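Local coordinates for AAEL008620-PA odorant-binding protein (Aedes aegypti, PDB 5V13) that binds juvenile hormone III in the mosquito hemolymph as a secreted member of the odorant-binding protein family, at residues P111-V116 with A130-T135; V88-S93 with L141-G146. All coordinates share one frame; numbering follows the deposited sequence.

Interaction 1 (P111-V116 with A130-T135); sequences PMLAGV and ATFYAT
Met112 and Leu113, at the C-terminal end of helix 99-113, pack against one side of helix 122-135 in the mainly helical odorant-binding fold, and Phe132 is the residue they share. The apolar contact has two parts. Leu113 supplies the inner one: its CD1 methyl lies over the centre of the Phe132 ring, 3.9 Å from the centroid and only 12° off the ring normal, a CH-pi contact made square on the face. Its other methyl, CD2, rests 3.9 Å from Phe132 CB. The ring turns inward because its CG is anti to the backbone N (chi1 -180°), and there Leu105 and Ala109 of helix 99-113 touch it, while Phe87 meets it edge-to-face.

Met112 makes the outer part. With chi2 and chi3 both near 178° the chain runs out straight from CG and passes over the backbone of the partner helix, bringing SD within 3.8 Å of Phe132 CA. The same sulfur comes near the plane of the Phe132 ring at its edge. Met112 crosses Thr131 and Thr135 at about a right angle, and its sulfur and terminal methyl lie against the CG2 methyl of Thr131.

The polar link between the segments is a water that lies 2.9 Å from both Met112 O and Phe132 N and accepts from the latter. Tyr133, the next residue on the helix, sends its ring away from 111-116 and touches the bound juvenile hormone, so the packed flank and a pocket-lining residue belong to one helical turn.

Within helix 122-135, Thr131 O accepts from both the hydroxyl and the amide of Thr135, on opposite faces of the carbonyl plane. The OG1 of Thr135, which donates to Thr131 O at 2.8 Å, also touches Met112 CE at 3.8 Å.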
ATOM      1  N   PRO B 111       6.887 -36.578   7.190  1.00 18.77           N
ATOM      2  CA  PRO B 111       7.857 -37.677   7.054  1.00 22.68           C
ATOM      3  C   PRO B 111       9.275 -37.213   6.759  1.00 26.46           C
ATOM      4  O   PRO B 111      10.224 -37.786   7.310  1.00 21.13           O
ATOM      5  CB  PRO B 111       7.277 -38.544   5.920  1.00 23.74           C
ATOM      6  CG  PRO B 111       6.218 -37.752   5.282  1.00 24.84           C
ATOM      7  CD  PRO B 111       5.723 -36.761   6.298  1.00 23.41           C
ATOM      8  N   MET B 112       9.453 -36.169   5.941  1.00 20.67           N
ATOM      9  CA  MET B 112      10.807 -35.731   5.599  1.00 16.37           C
ATOM     10  C   MET B 112      11.463 -34.886   6.691  1.00 20.78           C
ATOM     11  O   MET B 112      12.695 -34.860   6.783  1.00 26.14           O
ATOM     12  CB  MET B 112      10.788 -34.948   4.292  1.00 19.01           C
ATOM     13  CG  MET B 112      10.568 -35.826   3.073  1.00 22.91           C
ATOM     14  SD  MET B 112      10.500 -34.858   1.565  1.00 22.28           S
ATOM     15  CE  MET B 112      10.311 -36.169   0.357  1.00 22.50           C
ATOM     16  N   LEU B 113      10.694 -34.188   7.522  1.00 17.15           N
ATOM     17  CA  LEU B 113      11.284 -33.313   8.534  1.00 16.22           C
ATOM     18  C   LEU B 113      11.234 -33.878   9.949  1.00 26.82           C
ATOM     19  O   LEU B 113      11.807 -33.266  10.858  1.00 31.44           O
ATOM     20  CB  LEU B 113      10.607 -31.945   8.504  1.00 16.74           C
ATOM     21  CG  LEU B 113      10.913 -31.145   7.248  1.00 18.15           C
ATOM     22  CD1 LEU B 113      10.000 -29.939   7.167  1.00 21.64           C
ATOM     23  CD2 LEU B 113      12.422 -30.727   7.200  1.00 17.12           C
ATOM     24  N   ALA B 114      10.585 -35.021  10.154  1.00 34.25           N
ATOM     25  CA  ALA B 114      10.393 -35.552  11.497  1.00 39.90           C
ATOM     26  C   ALA B 114      11.703 -36.047  12.093  1.00 36.18           C
ATOM     27  O   ALA B 114      12.614 -36.483  11.383  1.00 37.47           O
ATOM     28  CB  ALA B 114       9.392 -36.706  11.488  1.00 41.85           C
ATOM     29  N   GLY B 115      11.777 -35.992  13.420  1.00 41.44           N
ATOM     30  CA  GLY B 115      12.899 -36.559  14.140  1.00 37.81           C
ATOM     31  C   GLY B 115      13.629 -35.544  14.990  1.00 33.60           C
ATOM     32  O   GLY B 115      13.907 -34.431  14.539  1.00 36.39           O
ATOM     33  N   VAL B 116      13.941 -35.914  16.224  1.00 31.75           N
ATOM     34  CA  VAL B 116      14.720 -35.056  17.108  1.00 29.29           C
ATOM     35  C   VAL B 116      16.194 -35.271  16.795  1.00 23.96           C
ATOM     36  O   VAL B 116      16.656 -36.412  16.683  1.00 26.66           O
ATOM     37  CB  VAL B 116      14.401 -35.361  18.580  1.00 28.76           C
ATOM     38  CG1 VAL B 116      15.266 -34.522  19.512  1.00 21.42           C
ATOM     39  CG2 VAL B 116      12.922 -35.112  18.854  1.00 33.37           C
ATOM     40  N   ALA B 130      17.646 -31.228   4.162  1.00 16.71           N
ATOM     41  CA  ALA B 130      18.104 -31.285   2.772  1.00 19.39           C
ATOM     42  C   ALA B 130      17.083 -31.942   1.844  1.00 20.51           C
ATOM     43  O   ALA B 130      16.787 -31.407   0.767  1.00 18.66           O
ATOM     44  CB  ALA B 130      19.451 -32.010   2.698  1.00 22.31           C
ATOM     45  N   THR B 131      16.530 -33.100   2.238  1.00 16.05           N
ATOM     46  CA  THR B 131      15.632 -33.834   1.339  1.00 18.98           C
ATOM     47  C   THR B 131      14.361 -33.036   1.056  1.00 17.65           C
ATOM     48  O   THR B 131      13.933 -32.899  -0.098  1.00 22.19           O
ATOM     49  CB  THR B 131      15.277 -35.204   1.928  1.00 22.58           C
ATOM     50  OG1 THR B 131      16.451 -36.027   2.010  1.00 19.27           O
ATOM     51  CG2 THR B 131      14.255 -35.917   1.053  1.00 16.96           C
ATOM     52  N   PHE B 132      13.743 -32.500   2.110  1.00 15.59           N
ATOM     53  CA  PHE B 132      12.549 -31.675   1.943  1.00 15.85           C
ATOM     54  C   PHE B 132      12.839 -30.460   1.074  1.00 13.80           C
ATOM     55  O   PHE B 132      12.037 -30.087   0.205  1.00 16.78           O
ATOM     56  CB  PHE B 132      12.044 -31.240   3.324  1.00 13.76           C
ATOM     57  CG  PHE B 132      10.806 -30.384   3.290  1.00 19.05           C
ATOM     58  CD1 PHE B 132       9.562 -30.952   3.073  1.00 16.11           C
ATOM     59  CD2 PHE B 132      10.883 -29.012   3.534  1.00 19.23           C
ATOM     60  CE1 PHE B 132       8.419 -30.162   3.049  1.00 16.91           C
ATOM     61  CE2 PHE B 132       9.747 -28.217   3.522  1.00 21.06           C
ATOM     62  CZ  PHE B 132       8.506 -28.792   3.282  1.00 15.78           C
ATOM     63  N   TYR B 133      13.968 -29.808   1.315  1.00 16.39           N
ATOM     64  CA  TYR B 133      14.285 -28.607   0.561  1.00 17.68           C
ATOM     65  C   TYR B 133      14.501 -28.921  -0.915  1.00 19.89           C
ATOM     66  O   TYR B 133      14.097 -28.139  -1.786  1.00 20.90           O
ATOM     67  CB  TYR B 133      15.513 -27.926   1.163  1.00 12.97           C
ATOM     68  CG  TYR B 133      15.796 -26.570   0.564  1.00 15.50           C
ATOM     69  CD1 TYR B 133      14.981 -25.487   0.851  1.00 13.92           C
ATOM     70  CD2 TYR B 133      16.887 -26.375  -0.275  1.00 19.51           C
ATOM     71  CE1 TYR B 133      15.229 -24.248   0.310  1.00 15.55           C
ATOM     72  CE2 TYR B 133      17.146 -25.137  -0.825  1.00 17.86           C
ATOM     73  CZ  TYR B 133      16.317 -24.078  -0.522  1.00 17.05           C
ATOM     74  OH  TYR B 133      16.579 -22.838  -1.054  1.00 19.99           O
ATOM     75  N   ALA B 134      15.136 -30.057  -1.219  1.00 16.18           N
ATOM     76  CA  ALA B 134      15.377 -30.407  -2.618  1.00 23.18           C
ATOM     77  C   ALA B 134      14.078 -30.771  -3.316  1.00 27.29           C
ATOM     78  O   ALA B 134      13.867 -30.408  -4.480  1.00 30.60           O
ATOM     79  CB  ALA B 134      16.385 -31.560  -2.719  1.00 22.70           C
ATOM     80  N   THR B 135      13.183 -31.453  -2.604  1.00 18.12           N
ATOM     81  CA  THR B 135      11.955 -31.960  -3.194  1.00 20.52           C
ATOM     82  C   THR B 135      10.920 -30.864  -3.410  1.00 21.41           C
ATOM     83  O   THR B 135      10.106 -30.973  -4.336  1.00 20.03           O
ATOM     84  CB  THR B 135      11.387 -33.076  -2.305  1.00 20.88           C
ATOM     85  OG1 THR B 135      12.397 -34.073  -2.087  1.00 22.17           O
ATOM     86  CG2 THR B 135      10.165 -33.740  -2.945  1.00 26.12           C
TER
HETATM   87  O   HOH W   1      14.287 -33.350   4.818  1.00 17.34           O

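Interaction 2 (V88-S93 with L141-G146); sequences VLQAES and LRMFHG
The Schellman motif that ends helix 137-143 meets helix 84-94 here, beside the hormone pocket, and Gln90 reaches into it. Gln90 NE2 donates to Met143 O at 2.9 Å; the N-H...O angle is 169°, and the oxygen lies almost in the amide plane while the donor is tilted from the carbonyl plane. A bend at chi2 (79°) brings the amide round to this carbonyl. Its other end is held too, since OE1 accepts from Arg24 N, fixing the amide's rotation.

Phe144 takes the stem of the same side chain: Gln90 CG sits 3.8 Å from the ring centroid, over the face but offset toward the rim, and amide and ring planes are only 16° apart. Nearer the backbone of helix 84-94, Met143 SD lies 3.6 Å from Ala91 CB, near Leu105, which touches both residues.

Phe144 also touches the bound juvenile hormone, and its O accepts from Tyr33 OH, a pocket residue. His145 is at positive phi; its N-H is donated to Arg142 O and its NE2 is hydrogen-bonded to Arg24 O, while Gly146 N returns to Leu141 O, the paired bonds of a Schellman helix C-cap.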
ATOM      1  N   VAL B  88       3.653 -26.298   6.512  1.00 14.31           N
ATOM      2  CA  VAL B  88       2.322 -26.522   5.947  1.00 14.21           C
ATOM      3  C   VAL B  88       1.480 -25.262   6.063  1.00 18.81           C
ATOM      4  O   VAL B  88       0.790 -24.856   5.114  1.00 18.56           O
ATOM      5  CB  VAL B  88       1.634 -27.717   6.632  1.00 15.89           C
ATOM      6  CG1 VAL B  88       0.128 -27.751   6.279  1.00 21.05           C
ATOM      7  CG2 VAL B  88       2.289 -29.012   6.209  1.00 18.32           C
ATOM      8  N   LEU B  89       1.511 -24.624   7.236  1.00 16.39           N
ATOM      9  CA  LEU B  89       0.711 -23.423   7.429  1.00 17.97           C
ATOM     10  C   LEU B  89       1.194 -22.300   6.522  1.00 17.44           C
ATOM     11  O   LEU B  89       0.384 -21.534   5.984  1.00 16.88           O
ATOM     12  CB  LEU B  89       0.733 -23.011   8.906  1.00 21.12           C
ATOM     13  CG  LEU B  89      -0.368 -22.049   9.368  1.00 23.06           C
ATOM     14  CD1 LEU B  89      -1.765 -22.723   9.399  1.00 22.72           C
ATOM     15  CD2 LEU B  89      -0.012 -21.419  10.716  1.00 15.77           C
ATOM     16  N   GLN B  90       2.513 -22.209   6.306  1.00 14.46           N
ATOM     17  CA  GLN B  90       3.045 -21.215   5.377  1.00 14.39           C
ATOM     18  C   GLN B  90       2.566 -21.473   3.955  1.00 15.30           C
ATOM     19  O   GLN B  90       2.199 -20.533   3.237  1.00 16.89           O
ATOM     20  CB  GLN B  90       4.575 -21.213   5.410  1.00 14.32           C
ATOM     21  CG  GLN B  90       5.226 -20.042   4.660  1.00 11.38           C
ATOM     22  CD  GLN B  90       5.211 -18.753   5.480  1.00 12.47           C
ATOM     23  OE1 GLN B  90       5.121 -18.788   6.704  1.00 11.72           O
ATOM     24  NE2 GLN B  90       5.284 -17.604   4.801  1.00 15.21           N
ATOM     25  N   ALA B  91       2.580 -22.734   3.524  1.00 13.36           N
ATOM     26  CA  ALA B  91       2.143 -23.049   2.168  1.00 16.06           C
ATOM     27  C   ALA B  91       0.657 -22.770   1.987  1.00 19.78           C
ATOM     28  O   ALA B  91       0.238 -22.256   0.944  1.00 17.51           O
ATOM     29  CB  ALA B  91       2.454 -24.505   1.837  1.00 12.72           C
ATOM     30  N   GLU B  92      -0.153 -23.090   2.994  1.00 14.51           N
ATOM     31  CA  GLU B  92      -1.588 -22.833   2.884  1.00 19.65           C
ATOM     32  C   GLU B  92      -1.892 -21.346   2.742  1.00 20.71           C
ATOM     33  O   GLU B  92      -2.851 -20.967   2.057  1.00 21.19           O
ATOM     34  CB  GLU B  92      -2.308 -23.421   4.095  1.00 17.74           C
ATOM     35  CG  GLU B  92      -2.307 -24.943   4.107  1.00 21.21           C
ATOM     36  CD  GLU B  92      -2.917 -25.550   5.372  1.00 34.74           C
ATOM     37  OE1 GLU B  92      -3.229 -26.764   5.362  1.00 31.54           O
ATOM     38  OE2 GLU B  92      -3.062 -24.827   6.380  1.00 38.05           O
ATOM     39  N   SER B  93      -1.087 -20.488   3.366  1.00 20.22           N
ATOM     40  CA  SER B  93      -1.339 -19.056   3.305  1.00 23.47           C
ATOM     41  C   SER B  93      -0.808 -18.420   2.027  1.00 25.03           C
ATOM     42  O   SER B  93      -1.421 -17.476   1.513  1.00 24.99           O
ATOM     43  CB  SER B  93      -0.726 -18.358   4.525  1.00 25.50           C
ATOM     44  OG  SER B  93      -0.858 -16.948   4.413  1.00 27.48           O
ATOM     45  N   LEU B 141      10.524 -21.540  -1.859  1.00 17.27           N
ATOM     46  CA  LEU B 141      10.911 -20.206  -2.308  1.00 11.46           C
ATOM     47  C   LEU B 141       9.698 -19.292  -2.408  1.00 12.95           C
ATOM     48  O   LEU B 141       9.688 -18.178  -1.870  1.00 16.62           O
ATOM     49  CB  LEU B 141      11.620 -20.319  -3.662  1.00 13.76           C
ATOM     50  CG  LEU B 141      12.215 -19.130  -4.425  1.00 18.94           C
ATOM     51  CD1 LEU B 141      13.126 -19.678  -5.528  1.00 17.04           C
ATOM     52  CD2 LEU B 141      11.155 -18.199  -5.048  1.00 15.36           C
ATOM     53  N   ARG B 142       8.651 -19.763  -3.072  1.00 12.78           N
ATOM     54  CA  ARG B 142       7.514 -18.889  -3.326  1.00 12.96           C
ATOM     55  C   ARG B 142       6.755 -18.559  -2.040  1.00 15.08           C
ATOM     56  O   ARG B 142       6.363 -17.406  -1.829  1.00 17.86           O
ATOM     57  CB  ARG B 142       6.603 -19.539  -4.365  1.00 13.06           C
ATOM     58  CG  ARG B 142       5.598 -18.586  -4.929  1.00 21.45           C
ATOM     59  CD  ARG B 142       5.263 -18.934  -6.361  1.00 27.22           C
ATOM     60  NE  ARG B 142       4.565 -17.816  -6.977  1.00 28.15           N
ATOM     61  CZ  ARG B 142       4.199 -17.769  -8.249  1.00 29.76           C
ATOM     62  NH1 ARG B 142       4.461 -18.787  -9.063  1.00 28.23           N
ATOM     63  NH2 ARG B 142       3.570 -16.695  -8.702  1.00 31.65           N
ATOM     64  N   MET B 143       6.533 -19.554  -1.165  1.00 11.16           N
ATOM     65  CA  MET B 143       5.682 -19.323   0.003  1.00 10.81           C
ATOM     66  C   MET B 143       6.371 -18.483   1.063  1.00 10.16           C
ATOM     67  O   MET B 143       5.689 -17.931   1.931  1.00 12.68           O
ATOM     68  CB  MET B 143       5.222 -20.659   0.619  1.00 14.61           C
ATOM     69  CG  MET B 143       6.332 -21.478   1.306  1.00 14.69           C
ATOM     70  SD  MET B 143       5.768 -23.194   1.488  1.00 16.66           S
ATOM     71  CE  MET B 143       6.869 -23.885   2.742  1.00 13.25           C
ATOM     72  N   PHE B 144       7.704 -18.397   1.031  1.00 13.04           N
ATOM     73  CA  PHE B 144       8.470 -17.509   1.897  1.00 10.36           C
ATOM     74  C   PHE B 144       8.905 -16.232   1.171  1.00 12.61           C
ATOM     75  O   PHE B 144       9.956 -15.662   1.487  1.00 13.58           O
ATOM     76  CB  PHE B 144       9.683 -18.245   2.476  1.00 11.20           C
ATOM     77  CG  PHE B 144       9.328 -19.248   3.542  1.00  9.99           C
ATOM     78  CD1 PHE B 144       8.881 -18.821   4.792  1.00  9.84           C
ATOM     79  CD2 PHE B 144       9.444 -20.611   3.299  1.00 14.64           C
ATOM     80  CE1 PHE B 144       8.546 -19.741   5.789  1.00 11.35           C
ATOM     81  CE2 PHE B 144       9.123 -21.546   4.294  1.00 12.66           C
ATOM     82  CZ  PHE B 144       8.667 -21.105   5.543  1.00 12.35           C
ATOM     83  N   HIS B 145       8.122 -15.795   0.182  1.00 13.46           N
ATOM     84  CA  HIS B 145       8.205 -14.452  -0.393  1.00  9.98           C
ATOM     85  C   HIS B 145       9.452 -14.241  -1.242  1.00 17.22           C
ATOM     86  O   HIS B 145       9.908 -13.105  -1.417  1.00 16.51           O
ATOM     87  CB  HIS B 145       8.097 -13.399   0.708  1.00 11.17           C
ATOM     88  CG  HIS B 145       6.977 -13.683   1.658  1.00 12.27           C
ATOM     89  ND1 HIS B 145       5.684 -13.887   1.227  1.00 16.54           N
ATOM     90  CD2 HIS B 145       6.967 -13.880   2.999  1.00 14.61           C
ATOM     91  CE1 HIS B 145       4.916 -14.166   2.267  1.00 14.59           C
ATOM     92  NE2 HIS B 145       5.669 -14.159   3.355  1.00 14.37           N
ATOM     93  N   GLY B 146       9.968 -15.319  -1.824  1.00 16.18           N
ATOM     94  CA  GLY B 146      11.130 -15.220  -2.682  1.00 19.42           C
ATOM     95  C   GLY B 146      10.857 -14.770  -4.105  1.00 21.95           C
ATOM     96  O   GLY B 146      11.807 -14.400  -4.802  1.00 18.92           O
TER

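Following the chain from the N terminus, the first of the four segments is 88-93 on helix 84-94, whose partners at 141-146 lie well down the chain. Helix 99-113 follows and carries the first half of interaction 1; its second half, on helix 122-135, arrives after a short connection. The span closed by interaction 1 therefore lies wholly within the longer one closed by interaction 2, and the two do not cross. Their centres are about 16 Å apart and their nearest atoms about 5 Å, without touching. Together they tie two consecutive helices, 84-94 and 99-113, to the next consecutive pair, 122-135 and 137-143, which carries Tyr129, Tyr133 and Ile140 of the hormone pocket.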